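Local coordinates for PHD finger protein 3 (Homo sapiens, PDB 6IC9) that reads the phosphorylated C-terminal domain of RNA polymerase II through its SPOC domain, the part described here, and regulates neuronal gene expression, at residues Leu94-Val106 / Met117-Pro129. Numbering follows the deposited sequence.
Sequences LFAYFSSRKRYGV and MYLIPLGATDKIP
Phe95 on helix 85-101 brings its CE2 within 3.6 Å of Pro121 CB. The contact lies in the SPOC domain, where this helix runs into the antiparallel hairpin of strands 104-107 and 114-122. A chi1 of 175° turns the Phe95 ring away from its own backbone N and carries it to the second strand. Gly123 CA and Leu122 N sit at the ring edge. Phe98 CB packs on Pro121 CG, while the backbone N of Gly105 lies 3.5 Å above one face of the Phe98 ring, near the rim. The ring is thus close against the backbone there. Ser99 OG shares a water with Asp126 OD2. The helix ends in a Schellman motif at Lys102, and the chain turns into the strand. Tyr104 lays one ring face on Ile120, a CH-pi contact with CG1 3.6 Å from the centroid and almost on the ring normal. Its CD1 also touches Pro121 CD. The hydroxyl bonds to Trp61 of helix 57-70, which ties the hairpin to that helix. Replacing Tyr104 by alanine is likely to strip Ile120 CG1 of its aromatic cover and leave Trp61 NE1 without this hydroxyl partner. Gly105 and Leu119 form the hydrogen-bonded pair: Gly105 N reaches a lone pair of Leu119 O at 2.8 Å, and Leu119 N returns a bond to Gly105 O. Val106 and Tyr118 point the same way, and both pack on the bound polymerase peptide. Val106 CG2 lies in the plane of the Tyr118 ring, 3.9 Å from CE1 at its edge.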
# COMPACT_ATOMS: atom_id res chain seq x y z
N LEU A 94 -8.12 -9.07 5.44
CA LEU A 94 -7.88 -7.67 5.15
C LEU A 94 -8.13 -7.35 3.69
O LEU A 94 -8.77 -6.33 3.38
CB LEU A 94 -6.44 -7.30 5.54
CG LEU A 94 -6.20 -5.77 5.59
CD1 LEU A 94 -7.12 -5.10 6.56
CD2 LEU A 94 -4.74 -5.52 6.00
N PHE A 95 -7.65 -8.20 2.78
CA PHE A 95 -8.01 -8.03 1.36
C PHE A 95 -9.54 -7.94 1.18
O PHE A 95 -10.04 -7.04 0.52
CB PHE A 95 -7.49 -9.22 0.54
CG PHE A 95 -7.94 -9.14 -0.91
CD1 PHE A 95 -9.12 -9.69 -1.34
CD2 PHE A 95 -7.18 -8.43 -1.81
CE1 PHE A 95 -9.54 -9.57 -2.68
CE2 PHE A 95 -7.60 -8.31 -3.16
CZ PHE A 95 -8.77 -8.88 -3.57
N ALA A 96 -10.27 -8.89 1.76
CA ALA A 96 -11.73 -8.92 1.62
C ALA A 96 -12.38 -7.69 2.25
O ALA A 96 -13.39 -7.17 1.73
CB ALA A 96 -12.31 -10.20 2.26
N TYR A 97 -11.84 -7.23 3.37
CA TYR A 97 -12.39 -6.04 4.02
C TYR A 97 -12.46 -4.88 3.05
O TYR A 97 -13.50 -4.22 2.89
CB TYR A 97 -11.52 -5.66 5.25
CG TYR A 97 -12.04 -4.39 5.89
CD1 TYR A 97 -12.94 -4.46 6.92
CD2 TYR A 97 -11.67 -3.11 5.40
CE1 TYR A 97 -13.47 -3.32 7.49
CE2 TYR A 97 -12.21 -1.96 5.93
CZ TYR A 97 -13.10 -2.08 7.00
OH TYR A 97 -13.63 -0.92 7.52
N PHE A 98 -11.32 -4.57 2.41
CA PHE A 98 -11.27 -3.42 1.53
C PHE A 98 -11.86 -3.72 0.16
O PHE A 98 -12.45 -2.83 -0.48
CB PHE A 98 -9.80 -2.94 1.37
CG PHE A 98 -9.30 -2.25 2.58
CD1 PHE A 98 -9.85 -1.03 2.94
CD2 PHE A 98 -8.39 -2.87 3.44
CE1 PHE A 98 -9.46 -0.38 4.10
CE2 PHE A 98 -7.99 -2.21 4.61
CZ PHE A 98 -8.55 -0.98 4.95
N SER A 99 -11.67 -4.95 -0.34
CA SER A 99 -12.21 -5.27 -1.66
C SER A 99 -13.73 -5.16 -1.67
O SER A 99 -14.31 -4.58 -2.59
CB SER A 99 -11.81 -6.69 -2.07
OG SER A 99 -12.19 -6.91 -3.41
N SER A 100 -14.37 -5.69 -0.63
CA SER A 100 -15.84 -5.72 -0.57
C SER A 100 -16.42 -4.31 -0.48
O SER A 100 -17.43 -4.01 -1.12
CB SER A 100 -16.30 -6.58 0.62
OG SER A 100 -15.88 -6.07 1.90
N ARG A 101 -15.76 -3.43 0.25
CA ARG A 101 -16.18 -2.05 0.43
C ARG A 101 -15.69 -1.08 -0.64
O ARG A 101 -16.12 0.09 -0.64
CB ARG A 101 -15.71 -1.57 1.82
CG ARG A 101 -16.31 -2.39 2.98
CD ARG A 101 -15.69 -2.07 4.33
NE ARG A 101 -16.34 -2.75 5.45
CZ ARG A 101 -16.25 -4.05 5.69
NH1 ARG A 101 -15.52 -4.84 4.90
NH2 ARG A 101 -16.88 -4.54 6.75
N LYS A 102 -14.88 -1.53 -1.60
CA LYS A 102 -14.31 -0.68 -2.64
C LYS A 102 -13.65 0.53 -1.98
O LYS A 102 -13.97 1.69 -2.28
CB LYS A 102 -15.37 -0.25 -3.66
CG LYS A 102 -16.05 -1.45 -4.33
CD LYS A 102 -17.24 -0.99 -5.20
CE LYS A 102 -17.92 -2.20 -5.85
NZ LYS A 102 -16.94 -2.89 -6.75
N ARG A 103 -12.76 0.24 -1.03
CA ARG A 103 -12.01 1.27 -0.35
C ARG A 103 -10.54 0.88 -0.41
O ARG A 103 -10.20 -0.28 -0.66
CB ARG A 103 -12.46 1.44 1.14
CG ARG A 103 -13.93 1.97 1.31
CD ARG A 103 -14.04 3.41 0.84
NE ARG A 103 -15.38 3.98 1.08
CZ ARG A 103 -16.37 3.92 0.20
NH1 ARG A 103 -16.20 3.29 -0.94
NH2 ARG A 103 -17.56 4.46 0.46
N TYR A 104 -9.70 1.86 -0.12
CA TYR A 104 -8.31 1.61 0.20
C TYR A 104 -8.08 1.83 1.70
O TYR A 104 -8.80 2.60 2.35
CB TYR A 104 -7.36 2.53 -0.60
CG TYR A 104 -7.40 2.38 -2.11
CD1 TYR A 104 -7.99 1.23 -2.73
CD2 TYR A 104 -6.84 3.36 -2.94
CE1 TYR A 104 -8.05 1.11 -4.13
CE2 TYR A 104 -6.89 3.22 -4.35
CZ TYR A 104 -7.49 2.10 -4.91
OH TYR A 104 -7.53 1.95 -6.29
N GLY A 105 -7.03 1.22 2.23
CA GLY A 105 -6.63 1.47 3.62
C GLY A 105 -5.68 2.66 3.69
O GLY A 105 -4.89 2.90 2.77
N VAL A 106 -5.69 3.36 4.83
CA VAL A 106 -4.79 4.49 5.09
C VAL A 106 -3.89 4.16 6.28
O VAL A 106 -4.40 3.86 7.37
CB VAL A 106 -5.58 5.78 5.38
CG1 VAL A 106 -4.58 6.96 5.50
CG2 VAL A 106 -6.60 6.04 4.23
N MET A 117 0.77 6.47 2.97
CA MET A 117 0.82 5.10 2.50
C MET A 117 -0.60 4.54 2.46
O MET A 117 -1.33 4.60 3.45
CB MET A 117 1.72 4.24 3.39
CG MET A 117 1.78 2.80 2.86
SD MET A 117 3.22 1.97 3.61
CE MET A 117 3.19 0.46 2.71
N TYR A 118 -0.99 4.03 1.30
CA TYR A 118 -2.31 3.45 1.12
C TYR A 118 -2.19 1.97 0.81
O TYR A 118 -1.22 1.53 0.18
CB TYR A 118 -3.07 4.12 -0.04
CG TYR A 118 -3.23 5.62 0.21
CD1 TYR A 118 -4.11 6.07 1.20
CD2 TYR A 118 -2.43 6.55 -0.49
CE1 TYR A 118 -4.22 7.45 1.48
CE2 TYR A 118 -2.55 7.93 -0.25
CZ TYR A 118 -3.42 8.35 0.74
OH TYR A 118 -3.51 9.70 0.96
N LEU A 119 -3.18 1.20 1.25
CA LEU A 119 -3.21 -0.24 1.02
C LEU A 119 -4.32 -0.53 0.05
O LEU A 119 -5.48 -0.27 0.36
CB LEU A 119 -3.47 -1.00 2.33
CG LEU A 119 -3.06 -2.45 2.56
CD1 LEU A 119 -1.50 -2.67 2.52
CD2 LEU A 119 -3.56 -2.79 3.97
N ILE A 120 -3.96 -1.11 -1.10
CA ILE A 120 -4.83 -1.27 -2.25
C ILE A 120 -5.12 -2.75 -2.45
O ILE A 120 -4.19 -3.53 -2.67
CB ILE A 120 -4.18 -0.65 -3.49
CG1 ILE A 120 -4.09 0.86 -3.30
CG2 ILE A 120 -5.03 -1.05 -4.77
CD1 ILE A 120 -3.30 1.58 -4.45
N PRO A 121 -6.37 -3.19 -2.43
CA PRO A 121 -6.65 -4.58 -2.82
C PRO A 121 -6.69 -4.69 -4.34
O PRO A 121 -7.38 -3.92 -5.02
CB PRO A 121 -8.03 -4.83 -2.20
CG PRO A 121 -8.69 -3.48 -2.20
CD PRO A 121 -7.57 -2.49 -1.94
N LEU A 122 -5.90 -5.59 -4.89
CA LEU A 122 -5.93 -5.85 -6.34
C LEU A 122 -6.38 -7.28 -6.56
O LEU A 122 -5.62 -8.21 -6.26
CB LEU A 122 -4.58 -5.61 -6.97
CG LEU A 122 -4.55 -5.89 -8.48
CD1 LEU A 122 -5.26 -4.70 -9.16
CD2 LEU A 122 -3.12 -6.01 -8.94
N GLY A 123 -7.61 -7.46 -7.03
CA GLY A 123 -8.10 -8.79 -7.33
C GLY A 123 -7.31 -9.47 -8.43
O GLY A 123 -6.75 -8.82 -9.31
N ALA A 124 -7.23 -10.81 -8.33
CA ALA A 124 -6.44 -11.60 -9.29
C ALA A 124 -6.88 -11.34 -10.74
O ALA A 124 -6.04 -11.30 -11.65
CB ALA A 124 -6.56 -13.09 -8.96
N THR A 125 -8.18 -11.15 -10.98
CA THR A 125 -8.70 -10.84 -12.30
C THR A 125 -8.99 -9.35 -12.47
O THR A 125 -9.74 -8.96 -13.37
CB THR A 125 -9.97 -11.65 -12.60
OG1 THR A 125 -11.02 -11.28 -11.69
CG2 THR A 125 -9.71 -13.12 -12.41
N ASP A 126 -8.41 -8.50 -11.62
CA ASP A 126 -8.60 -7.07 -11.73
C ASP A 126 -7.61 -6.49 -12.71
O ASP A 126 -6.48 -6.97 -12.85
CB ASP A 126 -8.40 -6.35 -10.38
CG ASP A 126 -9.61 -6.43 -9.47
OD1 ASP A 126 -10.63 -7.07 -9.84
OD2 ASP A 126 -9.52 -5.85 -8.35
N LYS A 127 -8.04 -5.41 -13.35
CA LYS A 127 -7.16 -4.54 -14.10
C LYS A 127 -6.38 -3.66 -13.14
O LYS A 127 -6.88 -3.27 -12.08
CB LYS A 127 -7.97 -3.70 -15.08
CG LYS A 127 -8.61 -4.53 -16.17
CD LYS A 127 -7.88 -4.36 -17.51
CE LYS A 127 -8.45 -3.18 -18.30
NZ LYS A 127 -7.81 -3.04 -19.64
N ILE A 128 -5.15 -3.36 -13.49
CA ILE A 128 -4.37 -2.48 -12.63
C ILE A 128 -4.93 -1.07 -12.74
O ILE A 128 -5.15 -0.59 -13.86
CB ILE A 128 -2.89 -2.53 -13.03
CG1 ILE A 128 -2.30 -3.93 -12.73
CG2 ILE A 128 -2.14 -1.44 -12.31
CD1 ILE A 128 -2.15 -4.85 -13.98
N PRO A 129 -5.25 -0.40 -11.64
CA PRO A 129 -5.66 1.01 -11.72
C PRO A 129 -4.75 1.83 -12.63
O PRO A 129 -3.52 1.83 -12.46
CB PRO A 129 -5.55 1.48 -10.26
CG PRO A 129 -5.84 0.22 -9.44
CD PRO A 129 -5.30 -0.94 -10.26
O HOH W 1 -10.65 -5.39 -5.36